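Local coordinates for transcriptional regulator, MerR-family (Cupriavidus metallidurans CH34, PDB 5GPE), which probably acts as a lead-responsive transcriptional regulator of the MerR family, binding DNA as a dimer and selectively recognising lead(II), at residues 24-29 with 49-54; 53-58 with 62-67; 2-7 with 16-21; 68-73 with 79-84. All coordinates share one frame; numbering follows the deposited sequence.

Interaction 1. Residues 24-29 with 49-54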
loop_
_atom_site.group_PDB
_atom_site.type_symbol
_atom_site.label_atom_id
_atom_site.label_comp_id
_atom_site.label_asym_id
_atom_site.label_seq_id
_atom_site.Cartn_x
_atom_site.Cartn_y
_atom_site.Cartn_z
ATOM N N GLU B 24 -2.476 -13.024 15.284
ATOM C CA GLU B 24 -1.729 -11.767 15.476
ATOM C C GLU B 24 -1.765 -11.193 16.911
ATOM O O GLU B 24 -1.226 -10.120 17.156
ATOM C CB GLU B 24 -2.222 -10.714 14.474
ATOM C CG GLU B 24 -1.806 -11.009 13.052
ATOM C CD GLU B 24 -0.300 -10.940 12.860
ATOM O OE1 GLU B 24 0.400 -9.930 13.188
ATOM O OE2 GLU B 24 0.186 -11.965 12.401
ATOM N N GLY B 25 -2.362 -11.913 17.854
ATOM C CA GLY B 25 -2.364 -11.506 19.257
ATOM C C GLY B 25 -3.288 -10.343 19.573
ATOM O O GLY B 25 -3.109 -9.685 20.592
ATOM N N LEU B 26 -4.298 -10.119 18.736
ATOM C CA LEU B 26 -5.242 -9.012 18.934
ATOM C C LEU B 26 -6.478 -9.376 19.737
ATOM O O LEU B 26 -7.257 -8.497 20.095
ATOM C CB LEU B 26 -5.674 -8.434 17.596
ATOM C CG LEU B 26 -4.539 -7.987 16.661
ATOM C CD1 LEU B 26 -5.134 -7.348 15.418
ATOM C CD2 LEU B 26 -3.573 -7.024 17.328
ATOM N N LEU B 27 -6.687 -10.637 20.040
ATOM C CA LEU B 27 -7.861 -11.042 20.804
ATOM C C LEU B 27 -7.520 -11.721 22.118
ATOM O O LEU B 27 -6.643 -12.500 22.161
ATOM C CB LEU B 27 -8.730 -11.986 20.001
ATOM C CG LEU B 27 -9.459 -11.479 18.770
ATOM C CD1 LEU B 27 -10.451 -12.482 18.266
ATOM C CD2 LEU B 27 -10.165 -10.201 19.089
ATOM N N PRO B 28 -8.241 -11.434 23.185
ATOM C CA PRO B 28 -7.970 -12.131 24.444
ATOM C C PRO B 28 -8.327 -13.608 24.324
ATOM O O PRO B 28 -9.017 -14.015 23.371
ATOM C CB PRO B 28 -8.882 -11.425 25.451
ATOM C CG PRO B 28 -9.995 -10.856 24.646
ATOM C CD PRO B 28 -9.544 -10.748 23.213
ATOM N N GLU B 29 -7.847 -14.397 25.276
ATOM C CA GLU B 29 -8.078 -15.843 25.277
ATOM C C GLU B 29 -9.579 -16.153 25.246
ATOM O O GLU B 29 -10.382 -15.349 25.745
ATOM C CB GLU B 29 -7.437 -16.499 26.503
ATOM C CG GLU B 29 -5.915 -16.457 26.502
ATOM C CD GLU B 29 -5.314 -17.300 25.390
ATOM O OE1 GLU B 29 -5.608 -18.517 25.329
ATOM O OE2 GLU B 29 -4.560 -16.745 24.567
ATOM N N LEU B 49 -15.176 -5.278 17.114
ATOM C CA LEU B 49 -15.724 -4.007 16.676
ATOM C C LEU B 49 -14.695 -2.875 16.804
ATOM O O LEU B 49 -14.599 -2.035 15.914
ATOM C CB LEU B 49 -17.016 -3.674 17.425
ATOM C CG LEU B 49 -18.169 -4.663 17.216
ATOM C CD1 LEU B 49 -19.386 -4.237 18.033
ATOM C CD2 LEU B 49 -18.559 -4.823 15.751
ATOM N N PHE B 50 -13.924 -2.873 17.889
ATOM C CA PHE B 50 -12.844 -1.900 18.100
ATOM C C PHE B 50 -11.810 -2.018 16.991
ATOM O O PHE B 50 -11.428 -1.027 16.394
ATOM C CB PHE B 50 -12.175 -2.119 19.478
ATOM C CG PHE B 50 -11.052 -1.160 19.785
ATOM C CD1 PHE B 50 -9.749 -1.425 19.360
ATOM C CD2 PHE B 50 -11.285 0.002 20.509
ATOM C CE1 PHE B 50 -8.718 -0.539 19.647
ATOM C CE2 PHE B 50 -10.262 0.880 20.801
ATOM C CZ PHE B 50 -8.976 0.620 20.361
ATOM N N ILE B 51 -11.392 -3.238 16.703
ATOM C CA ILE B 51 -10.443 -3.523 15.615
ATOM C C ILE B 51 -10.982 -3.043 14.255
ATOM O O ILE B 51 -10.252 -2.415 13.485
ATOM C CB ILE B 51 -10.090 -5.030 15.536
ATOM C CG1 ILE B 51 -9.306 -5.455 16.787
ATOM C CG2 ILE B 51 -9.248 -5.341 14.295
ATOM C CD1 ILE B 51 -9.242 -6.945 16.989
ATOM N N ARG B 52 -12.236 -3.321 13.967
ATOM C CA ARG B 52 -12.888 -2.924 12.745
ATOM C C ARG B 52 -12.844 -1.415 12.575
ATOM O O ARG B 52 -12.531 -0.958 11.544
ATOM C CB ARG B 52 -14.349 -3.416 12.673
ATOM C CG ARG B 52 -15.145 -2.940 11.465
ATOM C CD ARG B 52 -16.576 -2.530 11.816
ATOM N NE ARG B 52 -17.392 -3.712 11.899
ATOM C CZ ARG B 52 -18.673 -3.760 12.250
ATOM N NH1 ARG B 52 -19.321 -2.662 12.594
ATOM N NH2 ARG B 52 -19.280 -4.912 12.256
ATOM N N ARG B 53 -13.159 -0.673 13.616
ATOM C CA ARG B 53 -13.160 0.802 13.531
ATOM C C ARG B 53 -11.749 1.361 13.314
ATOM O O ARG B 53 -11.567 2.325 12.565
ATOM C CB ARG B 53 -13.805 1.430 14.757
ATOM C CG ARG B 53 -15.298 1.116 14.890
ATOM C CD ARG B 53 -15.865 1.652 16.187
ATOM N NE ARG B 53 -17.172 1.058 16.462
ATOM C CZ ARG B 53 -17.474 0.244 17.476
ATOM N NH1 ARG B 53 -16.577 -0.114 18.397
ATOM N NH2 ARG B 53 -18.714 -0.220 17.568
ATOM N N CYS B 54 -10.761 0.753 13.971
ATOM C CA CYS B 54 -9.371 1.143 13.782
ATOM C C CYS B 54 -8.904 0.907 12.350
ATOM O O CYS B 54 -8.244 1.771 11.752
ATOM C CB CYS B 54 -8.455 0.388 14.729
ATOM S SG CYS B 54 -8.611 0.850 16.456
#
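L26 and L27 both rest on the end of one side chain, I51. Between residues 24-29 and 49-54, its terminal methyl is the single meeting point. L26 brings its CB to I51 CD1 at 3.9 Å. L27 brings a branch methyl, CD2, to I51 CD1 at 4.0 Å, and the two side chains cross at about a right angle. I51 reaches this far because its chain is nearly extended beyond CG1 (chi2 164°), which carries CD1 out from the helix toward the loop. Y21 packs on both L26 and I51 and helps close this buried, apolar side. Nothing polar bonds across the two segments. The contact is small, with 108 Å² buried in all.

The other side is loose. G25 is exposed and has positive phi; it ends helix 15-23 in a Schellman motif, turning the chain so that L26 faces inward. E29 also lies exposed, well away from I51. On the helix, R52 is exposed and its guanidinium reaches back to the carbonyl of A11. The loop backbone is tied down by R47, which bonds L26 O. A loop leaving a helix-turn-helix and packed on the following helix fits the winged-helix DNA-binding domain of MerR regulators.

Interaction 2. Residues 53-58 with 62-67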
loop_
_atom_site.group_PDB
_atom_site.type_symbol
_atom_site.label_atom_id
_atom_site.label_comp_id
_atom_site.label_asym_id
_atom_site.label_seq_id
_atom_site.Cartn_x
_atom_site.Cartn_y
_atom_site.Cartn_z
ATOM N N ARG B 53 -13.159 -0.673 13.616
ATOM C CA ARG B 53 -13.160 0.802 13.531
ATOM C C ARG B 53 -11.749 1.361 13.314
ATOM O O ARG B 53 -11.567 2.325 12.565
ATOM C CB ARG B 53 -13.805 1.430 14.757
ATOM C CG ARG B 53 -15.298 1.116 14.890
ATOM C CD ARG B 53 -15.865 1.652 16.187
ATOM N NE ARG B 53 -17.172 1.058 16.462
ATOM C CZ ARG B 53 -17.474 0.244 17.476
ATOM N NH1 ARG B 53 -16.577 -0.114 18.397
ATOM N NH2 ARG B 53 -18.714 -0.220 17.568
ATOM N N CYS B 54 -10.761 0.753 13.971
ATOM C CA CYS B 54 -9.371 1.143 13.782
ATOM C C CYS B 54 -8.904 0.907 12.350
ATOM O O CYS B 54 -8.244 1.771 11.752
ATOM C CB CYS B 54 -8.455 0.388 14.729
ATOM S SG CYS B 54 -8.611 0.850 16.456
ATOM N N ARG B 55 -9.226 -0.258 11.798
ATOM C CA ARG B 55 -8.775 -0.592 10.446
ATOM C C ARG B 55 -9.423 0.295 9.403
ATOM O O ARG B 55 -8.788 0.656 8.435
ATOM C CB ARG B 55 -9.009 -2.058 10.127
ATOM C CG ARG B 55 -8.176 -2.965 11.014
ATOM C CD ARG B 55 -8.148 -4.372 10.478
ATOM N NE ARG B 55 -7.157 -4.522 9.416
ATOM C CZ ARG B 55 -7.057 -5.592 8.634
ATOM N NH1 ARG B 55 -7.908 -6.610 8.762
ATOM N NH2 ARG B 55 -6.104 -5.642 7.706
ATOM N N ALA B 56 -10.667 0.690 9.649
ATOM C CA ALA B 56 -11.364 1.656 8.792
ATOM C C ALA B 56 -10.783 3.073 8.848
ATOM O O ALA B 56 -11.045 3.871 7.972
ATOM C CB ALA B 56 -12.837 1.705 9.143
ATOM N N LYS B 57 -10.020 3.379 9.897
ATOM C CA LYS B 57 -9.238 4.630 9.978
ATOM C C LYS B 57 -7.764 4.435 9.573
ATOM O O LYS B 57 -6.900 5.185 10.004
ATOM C CB LYS B 57 -9.377 5.254 11.370
ATOM C CG LYS B 57 -10.803 5.753 11.618
ATOM C CD LYS B 57 -11.049 6.138 13.051
ATOM C CE LYS B 57 -12.541 6.254 13.366
ATOM N NZ LYS B 57 -13.219 7.320 12.569
ATOM N N ASP B 58 -7.503 3.421 8.747
ATOM C CA ASP B 58 -6.198 3.185 8.106
ATOM C C ASP B 58 -5.126 2.672 9.077
ATOM O O ASP B 58 -3.938 2.694 8.767
ATOM C CB ASP B 58 -5.717 4.471 7.411
ATOM C CG ASP B 58 -4.567 4.240 6.441
ATOM O OD1 ASP B 58 -4.701 3.356 5.577
ATOM O OD2 ASP B 58 -3.535 4.967 6.537
ATOM N N ASP B 62 0.128 -3.133 13.861
ATOM C CA ASP B 62 1.064 -2.647 14.905
ATOM C C ASP B 62 0.488 -1.488 15.727
ATOM O O ASP B 62 0.602 -1.467 16.955
ATOM C CB ASP B 62 2.403 -2.216 14.286
ATOM C CG ASP B 62 3.162 -3.383 13.676
ATOM O OD1 ASP B 62 3.292 -4.424 14.352
ATOM O OD2 ASP B 62 3.615 -3.263 12.521
ATOM N N GLU B 63 -0.143 -0.533 15.049
ATOM C CA GLU B 63 -0.843 0.570 15.737
ATOM C C GLU B 63 -2.002 0.065 16.590
ATOM O O GLU B 63 -2.234 0.541 17.698
ATOM C CB GLU B 63 -1.359 1.597 14.729
ATOM C CG GLU B 63 -0.264 2.392 14.022
ATOM C CD GLU B 63 -0.811 3.234 12.879
ATOM O OE1 GLU B 63 -1.256 2.664 11.855
ATOM O OE2 GLU B 63 -0.841 4.482 13.021
ATOM N N ILE B 64 -2.731 -0.907 16.068
ATOM C CA ILE B 64 -3.891 -1.457 16.774
ATOM C C ILE B 64 -3.463 -2.206 18.034
ATOM O O ILE B 64 -4.118 -2.129 19.061
ATOM C CB ILE B 64 -4.752 -2.335 15.838
ATOM C CG1 ILE B 64 -5.411 -1.445 14.789
ATOM C CG2 ILE B 64 -5.833 -3.098 16.614
ATOM C CD1 ILE B 64 -6.009 -2.187 13.608
ATOM N N ARG B 65 -2.357 -2.921 17.921
ATOM C CA ARG B 65 -1.742 -3.660 18.999
ATOM C C ARG B 65 -1.409 -2.632 20.121
ATOM O O ARG B 65 -1.705 -2.832 21.243
ATOM C CB ARG B 65 -0.503 -4.443 18.522
ATOM C CG ARG B 65 -0.352 -5.827 19.126
ATOM C CD ARG B 65 0.477 -6.914 18.369
ATOM N NE ARG B 65 0.939 -6.506 17.067
ATOM C CZ ARG B 65 0.818 -7.189 15.946
ATOM N NH1 ARG B 65 0.301 -8.365 15.938
ATOM N NH2 ARG B 65 1.220 -6.679 14.827
ATOM N N GLN B 66 -0.801 -1.532 19.740
ATOM C CA GLN B 66 -0.450 -0.430 20.667
ATOM C C GLN B 66 -1.687 0.156 21.347
ATOM O O GLN B 66 -1.713 0.289 22.570
ATOM C CB GLN B 66 0.368 0.731 19.991
ATOM C CG GLN B 66 1.820 0.335 19.782
ATOM C CD GLN B 66 2.703 1.463 19.251
ATOM O OE1 GLN B 66 2.259 2.599 19.054
ATOM N NE2 GLN B 66 3.976 1.156 19.060
ATOM N N LEU B 67 -2.728 0.433 20.560
ATOM C CA LEU B 67 -3.977 0.972 21.119
ATOM C C LEU B 67 -4.662 0.001 22.075
ATOM O O LEU B 67 -5.131 0.413 23.143
ATOM C CB LEU B 67 -4.959 1.367 20.015
ATOM C CG LEU B 67 -4.539 2.553 19.154
ATOM C CD1 LEU B 67 -5.490 2.670 17.989
ATOM C CD2 LEU B 67 -4.533 3.841 19.945
#
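I64 points its long branch toward segment 53-58 and meets two residues there. CG1 lies 3.6 Å from C54 CB. The end methyl, CD1, goes on to R55, where it touches CG at 3.5 Å. R55 lies roughly perpendicular to I64, so the arginine offers the flank of its aliphatic base and not its charged end. The R55 chain then bends at chi3 (82°), and its NH1 bonds the hydroxyl of Y21. One turn further along the second helix, L67 approaches the other end of the cysteine: L67 CD1 is 3.9 Å from C54 SG. C54 is thus covered at CB by the isoleucine and at sulfur by the leucine.

The polar groups lie apart from this. D58 and E63 keep their carboxylates apart, D58 OD2 to E63 OE1 being 6.2 Å. H88 bonds both residues, its NE2 to D58 OD2 and its ND1 to E63 OE2, which would ease any repulsion. On the second helix, R65 NH2 pairs with D62 OD1 at 3.1 Å, meeting the carboxylate from above its plane.

D58, with positive phi, closes helix 42-56 in a Schellman motif. The chain turns there into helix 61-71. M59 packs on C54, I64 and L67, helix 79-111 covers L67 through V81 and L84, and L125 and L128 of the second subunit reach the same apolar side.

Interaction 3. Residues 2-7 with 16-21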
loop_
_atom_site.group_PDB
_atom_site.type_symbol
_atom_site.label_atom_id
_atom_site.label_comp_id
_atom_site.label_asym_id
_atom_site.label_seq_id
_atom_site.Cartn_x
_atom_site.Cartn_y
_atom_site.Cartn_z
ATOM N N MET B 2 -20.600 -18.077 22.742
ATOM C CA MET B 2 -20.717 -18.234 21.288
ATOM C C MET B 2 -19.565 -19.042 20.724
ATOM O O MET B 2 -18.431 -18.907 21.175
ATOM C CB MET B 2 -20.611 -16.869 20.596
ATOM C CG MET B 2 -21.692 -15.870 20.905
ATOM S SD MET B 2 -21.219 -14.345 20.072
ATOM C CE MET B 2 -20.264 -13.554 21.369
ATOM N N ARG B 3 -19.849 -19.814 19.680
ATOM C CA ARG B 3 -18.778 -20.368 18.852
ATOM C C ARG B 3 -18.313 -19.292 17.882
ATOM O O ARG B 3 -18.989 -18.280 17.662
ATOM C CB ARG B 3 -19.219 -21.613 18.091
ATOM C CG ARG B 3 -19.465 -22.823 18.968
ATOM C CD ARG B 3 -18.098 -23.381 19.418
ATOM N NE ARG B 3 -17.550 -24.340 18.458
ATOM C CZ ARG B 3 -16.334 -24.888 18.498
ATOM N NH1 ARG B 3 -15.476 -24.625 19.472
ATOM N NH2 ARG B 3 -15.976 -25.736 17.550
ATOM N N ILE B 4 -17.154 -19.540 17.286
ATOM C CA ILE B 4 -16.505 -18.572 16.401
ATOM C C ILE B 4 -17.406 -18.121 15.232
ATOM O O ILE B 4 -17.406 -16.941 14.872
ATOM C CB ILE B 4 -15.132 -19.098 15.903
ATOM C CG1 ILE B 4 -14.339 -17.972 15.231
ATOM C CG2 ILE B 4 -15.282 -20.293 14.953
ATOM C CD1 ILE B 4 -12.856 -18.253 15.138
ATOM N N GLY B 5 -18.163 -19.055 14.652
ATOM C CA GLY B 5 -19.120 -18.748 13.574
ATOM C C GLY B 5 -20.156 -17.695 13.966
ATOM O O GLY B 5 -20.443 -16.770 13.203
ATOM N N GLU B 6 -20.683 -17.821 15.173
ATOM C CA GLU B 6 -21.675 -16.873 15.675
ATOM C C GLU B 6 -21.021 -15.531 15.998
ATOM O O GLU B 6 -21.619 -14.483 15.762
ATOM C CB GLU B 6 -22.390 -17.420 16.914
ATOM C CG GLU B 6 -23.567 -16.552 17.349
ATOM C CD GLU B 6 -24.239 -16.982 18.649
ATOM O OE1 GLU B 6 -24.031 -18.123 19.094
ATOM O OE2 GLU B 6 -25.002 -16.173 19.227
ATOM N N LEU B 7 -19.823 -15.578 16.573
ATOM C CA LEU B 7 -19.037 -14.370 16.837
ATOM C C LEU B 7 -18.798 -13.585 15.544
ATOM O O LEU B 7 -19.022 -12.384 15.500
ATOM C CB LEU B 7 -17.694 -14.726 17.491
ATOM C CG LEU B 7 -16.729 -13.567 17.761
ATOM C CD1 LEU B 7 -17.314 -12.597 18.777
ATOM C CD2 LEU B 7 -15.395 -14.102 18.247
ATOM N N GLN B 16 -12.359 -16.735 9.223
ATOM C CA GLN B 16 -10.918 -16.650 8.907
ATOM C C GLN B 16 -10.288 -15.306 9.348
ATOM O O GLN B 16 -9.115 -15.256 9.711
ATOM C CB GLN B 16 -10.670 -16.909 7.418
ATOM C CG GLN B 16 -11.252 -15.866 6.473
ATOM C CD GLN B 16 -10.953 -16.173 5.021
ATOM O OE1 GLN B 16 -10.083 -15.548 4.408
ATOM N NE2 GLN B 16 -11.645 -17.148 4.466
ATOM N N THR B 17 -11.078 -14.234 9.318
ATOM C CA THR B 17 -10.631 -12.935 9.802
ATOM C C THR B 17 -10.455 -12.930 11.326
ATOM O O THR B 17 -9.464 -12.423 11.828
ATOM C CB THR B 17 -11.572 -11.806 9.357
ATOM O OG1 THR B 17 -11.663 -11.810 7.932
ATOM C CG2 THR B 17 -11.056 -10.437 9.811
ATOM N N VAL B 18 -11.405 -13.519 12.051
ATOM C CA VAL B 18 -11.265 -13.696 13.488
ATOM C C VAL B 18 -9.988 -14.490 13.807
ATOM O O VAL B 18 -9.224 -14.110 14.695
ATOM C CB VAL B 18 -12.485 -14.419 14.117
ATOM C CG1 VAL B 18 -12.285 -14.624 15.610
ATOM C CG2 VAL B 18 -13.765 -13.623 13.889
ATOM N N ARG B 19 -9.773 -15.601 13.098
ATOM C CA ARG B 19 -8.584 -16.440 13.319
ATOM C C ARG B 19 -7.284 -15.716 12.974
ATOM O O ARG B 19 -6.262 -15.921 13.619
ATOM C CB ARG B 19 -8.669 -17.749 12.519
ATOM C CG ARG B 19 -9.728 -18.694 13.032
ATOM C CD ARG B 19 -9.402 -20.149 12.775
ATOM N NE ARG B 19 -10.422 -20.973 13.416
ATOM C CZ ARG B 19 -11.382 -21.673 12.823
ATOM N NH1 ARG B 19 -11.500 -21.722 11.499
ATOM N NH2 ARG B 19 -12.237 -22.344 13.599
ATOM N N PHE B 20 -7.327 -14.871 11.959
ATOM C CA PHE B 20 -6.169 -14.007 11.630
ATOM C C PHE B 20 -5.814 -13.078 12.809
ATOM O O PHE B 20 -4.661 -12.996 13.226
ATOM C CB PHE B 20 -6.468 -13.192 10.372
ATOM C CG PHE B 20 -5.412 -12.193 10.022
ATOM C CD1 PHE B 20 -4.103 -12.595 9.796
ATOM C CD2 PHE B 20 -5.736 -10.852 9.871
ATOM C CE1 PHE B 20 -3.123 -11.667 9.456
ATOM C CE2 PHE B 20 -4.772 -9.923 9.529
ATOM C CZ PHE B 20 -3.461 -10.333 9.321
ATOM N N TYR B 21 -6.829 -12.403 13.353
ATOM C CA TYR B 21 -6.638 -11.531 14.515
ATOM C C TYR B 21 -6.144 -12.293 15.746
ATOM O O TYR B 21 -5.302 -11.788 16.485
ATOM C CB TYR B 21 -7.927 -10.784 14.849
ATOM C CG TYR B 21 -8.400 -9.821 13.790
ATOM C CD1 TYR B 21 -7.521 -9.247 12.865
ATOM C CD2 TYR B 21 -9.737 -9.482 13.700
ATOM C CE1 TYR B 21 -7.973 -8.370 11.899
ATOM C CE2 TYR B 21 -10.194 -8.591 12.737
ATOM C CZ TYR B 21 -9.305 -8.050 11.835
ATOM O OH TYR B 21 -9.727 -7.163 10.881
#
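L7, which meets V18 across the contact, shares a backbone acceptor with E6: R3 O takes L7 N at 3.0 Å and, more weakly, E6 N. R3 sits at the N-cap of helix 4-11. These bonds open the helix, in which I4 and L7, one turn apart, both face helix 15-23.

The contact itself is apolar. I4 does most of the touching. Its CG1 branch runs anti to the backbone N (chi1 -168°) and extends across to V18, where I4 CD1 lies 3.7 Å from V18 CG1. I4 and V18 lie alongside each other, pointing opposite ways. The same methyl also touches the arginine next in line, I4 CD1 to R19 CG being 3.8 Å. R19 lies across I4 and stays extended from CG to NE. Its far end therefore comes back to the isoleucine, with R19 NH2 3.9 Å from I4 CG2. L7 CD2 meets V18 CG1 more loosely, at 4.1 Å. V18 CG1 is thus met by both residues of the first helix. R19 is exposed, while V18 and L7 are buried.

Helices 4-11 and 15-23 pair here as the helix-turn-helix of the MerR domain. L48 of helix 42-56 packs on both L7 and V18 and backs the pair. The loop residue Y40 flanks I4, its backbone bonded to that of M2, and C13 in the turn touches V18.

Interaction 4. Residues 68-73 with 79-84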
loop_
_atom_site.group_PDB
_atom_site.type_symbol
_atom_site.label_atom_id
_atom_site.label_comp_id
_atom_site.label_asym_id
_atom_site.label_seq_id
_atom_site.Cartn_x
_atom_site.Cartn_y
_atom_site.Cartn_z
ATOM N N LEU B 68 -4.708 -1.282 21.694
ATOM C CA LEU B 68 -5.279 -2.326 22.554
ATOM C C LEU B 68 -4.537 -2.440 23.894
ATOM O O LEU B 68 -5.164 -2.603 24.943
ATOM C CB LEU B 68 -5.307 -3.684 21.836
ATOM C CG LEU B 68 -6.340 -3.823 20.705
ATOM C CD1 LEU B 68 -6.107 -5.101 19.926
ATOM C CD2 LEU B 68 -7.765 -3.797 21.241
ATOM N N ASN B 69 -3.209 -2.393 23.847
ATOM C CA ASN B 69 -2.390 -2.462 25.070
ATOM C C ASN B 69 -2.675 -1.293 26.031
ATOM O O ASN B 69 -2.802 -1.493 27.237
ATOM C CB ASN B 69 -0.894 -2.538 24.731
ATOM C CG ASN B 69 -0.453 -3.935 24.267
ATOM O OD1 ASN B 69 -1.092 -4.959 24.550
ATOM N ND2 ASN B 69 0.670 -3.978 23.563
ATOM N N LEU B 70 -2.843 -0.094 25.476
ATOM C CA LEU B 70 -3.262 1.076 26.255
ATOM C C LEU B 70 -4.727 0.975 26.758
ATOM O O LEU B 70 -5.020 1.306 27.923
ATOM C CB LEU B 70 -3.094 2.338 25.437
ATOM C CG LEU B 70 -1.623 2.687 25.211
ATOM C CD1 LEU B 70 -1.445 3.547 23.969
ATOM C CD2 LEU B 70 -1.026 3.347 26.449
ATOM N N ARG B 71 -5.631 0.487 25.914
ATOM C CA ARG B 71 -7.032 0.209 26.334
ATOM C C ARG B 71 -7.094 -0.778 27.518
ATOM O O ARG B 71 -7.910 -0.626 28.426
ATOM C CB ARG B 71 -7.846 -0.308 25.133
ATOM C CG ARG B 71 -9.298 -0.711 25.382
ATOM C CD ARG B 71 -10.001 -1.085 24.072
ATOM N NE ARG B 71 -10.910 -2.244 24.178
ATOM C CZ ARG B 71 -12.229 -2.261 23.956
ATOM N NH1 ARG B 71 -12.905 -1.162 23.613
ATOM N NH2 ARG B 71 -12.889 -3.412 24.086
ATOM N N ASP B 72 -6.243 -1.793 27.494
ATOM C CA ASP B 72 -6.175 -2.808 28.560
ATOM C C ASP B 72 -5.546 -2.298 29.869
ATOM O O ASP B 72 -5.622 -3.003 30.873
ATOM C CB ASP B 72 -5.398 -4.052 28.085
ATOM C CG ASP B 72 -6.129 -4.845 26.978
ATOM O OD1 ASP B 72 -7.335 -4.631 26.739
ATOM O OD2 ASP B 72 -5.479 -5.709 26.344
ATOM N N ARG B 73 -4.985 -1.080 29.858
ATOM C CA ARG B 73 -4.378 -0.425 31.028
ATOM C C ARG B 73 -5.056 0.951 31.303
ATOM O O ARG B 73 -4.486 2.009 31.043
ATOM C CB ARG B 73 -2.856 -0.247 30.814
ATOM C CG ARG B 73 -2.001 -1.498 30.409
ATOM C CD ARG B 73 -1.441 -2.202 31.614
ATOM N NE ARG B 73 -0.694 -1.341 32.539
ATOM C CZ ARG B 73 0.607 -1.032 32.434
ATOM N NH1 ARG B 73 1.348 -1.462 31.408
ATOM N NH2 ARG B 73 1.177 -0.273 33.364
ATOM N N GLY B 79 -1.676 10.020 26.707
ATOM C CA GLY B 79 -0.842 10.869 25.818
ATOM C C GLY B 79 -0.266 10.165 24.595
ATOM O O GLY B 79 -0.240 10.757 23.499
ATOM N N GLU B 80 0.168 8.907 24.764
ATOM C CA GLU B 80 0.719 8.119 23.622
ATOM C C GLU B 80 -0.329 7.775 22.550
ATOM O O GLU B 80 0.028 7.570 21.393
ATOM C CB GLU B 80 1.427 6.803 24.030
ATOM C CG GLU B 80 2.422 6.801 25.180
ATOM C CD GLU B 80 2.710 5.394 25.674
ATOM O OE1 GLU B 80 3.702 4.745 25.250
ATOM O OE2 GLU B 80 1.920 4.928 26.478
ATOM N N VAL B 81 -1.612 7.766 22.915
ATOM C CA VAL B 81 -2.701 7.612 21.933
ATOM C C VAL B 81 -2.796 8.826 21.010
ATOM O O VAL B 81 -2.876 8.686 19.772
ATOM C CB VAL B 81 -4.085 7.388 22.617
ATOM C CG1 VAL B 81 -5.188 7.313 21.581
ATOM C CG2 VAL B 81 -4.048 6.113 23.423
ATOM N N ASN B 82 -2.757 10.020 21.602
ATOM C CA ASN B 82 -2.705 11.287 20.837
ATOM C C ASN B 82 -1.505 11.319 19.878
ATOM O O ASN B 82 -1.637 11.716 18.712
ATOM C CB ASN B 82 -2.633 12.523 21.763
ATOM C CG ASN B 82 -3.905 12.725 22.583
ATOM O OD1 ASN B 82 -5.005 12.479 22.105
ATOM N ND2 ASN B 82 -3.755 13.225 23.806
ATOM N N ALA B 83 -0.341 10.915 20.383
ATOM C CA ALA B 83 0.903 10.887 19.576
ATOM C C ALA B 83 0.816 9.917 18.390
ATOM O O ALA B 83 1.339 10.189 17.311
ATOM C CB ALA B 83 2.099 10.531 20.456
ATOM N N LEU B 84 0.168 8.783 18.606
ATOM C CA LEU B 84 -0.038 7.784 17.547
ATOM C C LEU B 84 -0.914 8.331 16.414
ATOM O O LEU B 84 -0.575 8.219 15.232
ATOM C CB LEU B 84 -0.652 6.527 18.142
ATOM C CG LEU B 84 -0.901 5.331 17.226
ATOM C CD1 LEU B 84 -0.922 4.058 18.059
ATOM C CD2 LEU B 84 -2.209 5.461 16.444
#
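L70 splits its two methyls between neighbouring residues of the next helix. CD1 meets V81 CG2 at 3.7 Å, an apolar contact in which the two side chains run side by side, each reaching toward the other's helix. CD2 comes close to the carboxylate of E80, L70 CD2 to E80 OE2 being 3.3 Å. The glutamate is exposed and its chain is turned crosswise to the leucine, so it covers L70 without bonding it.

V81 sets its CG2 beside the backbone N and its CG1 anti to it (chi1 177°). This splits the valine: CG2 takes L70, while CG1 faces L67 one turn earlier on helix 61-71. L84, also facing that helix, packs on L67, E63 and Q66 and continues the interface.

The next layer comes from the second subunit. Its S119 hydroxyl bonds L70 O, its D114 O receives N82 ND2, and its I124 packs on V81 and N82. At the end of the first segment, R73 NE forms a salt bridge with E75 in the connecting loop.

The side chain of V81 is about 4 Å from a bound lead ion. C113 and C122 bind lead in this protein, probably those of the second subunit here. The start of the long helix 79-111 thus lies at the metal site of a MerR-family dimer.

In the fold
The four contacts run from the helix-turn-helix to the lead site. Interactions 3 and 1 join through Y21 and V18; L27 CD1 packs on V18 CG1 at 3.9 Å. Interactions 1 and 2 share helix 42-56, and a salt bridge ties E24 OE1 to R65 NH1 at 3.2 Å. The probable Y21 OH to R55 NH1 hydrogen bond, 2.8 Å, links interactions 3 and 2. Interaction 4 continues helix 61-71, and L67 CD2 meets V81 CG1 at 3.9 Å. The L67 side chain of interaction 2 is about 8 Å from the lead ion beside V81. Interactions 3 and 4 do not touch; their centres are 25 Å apart.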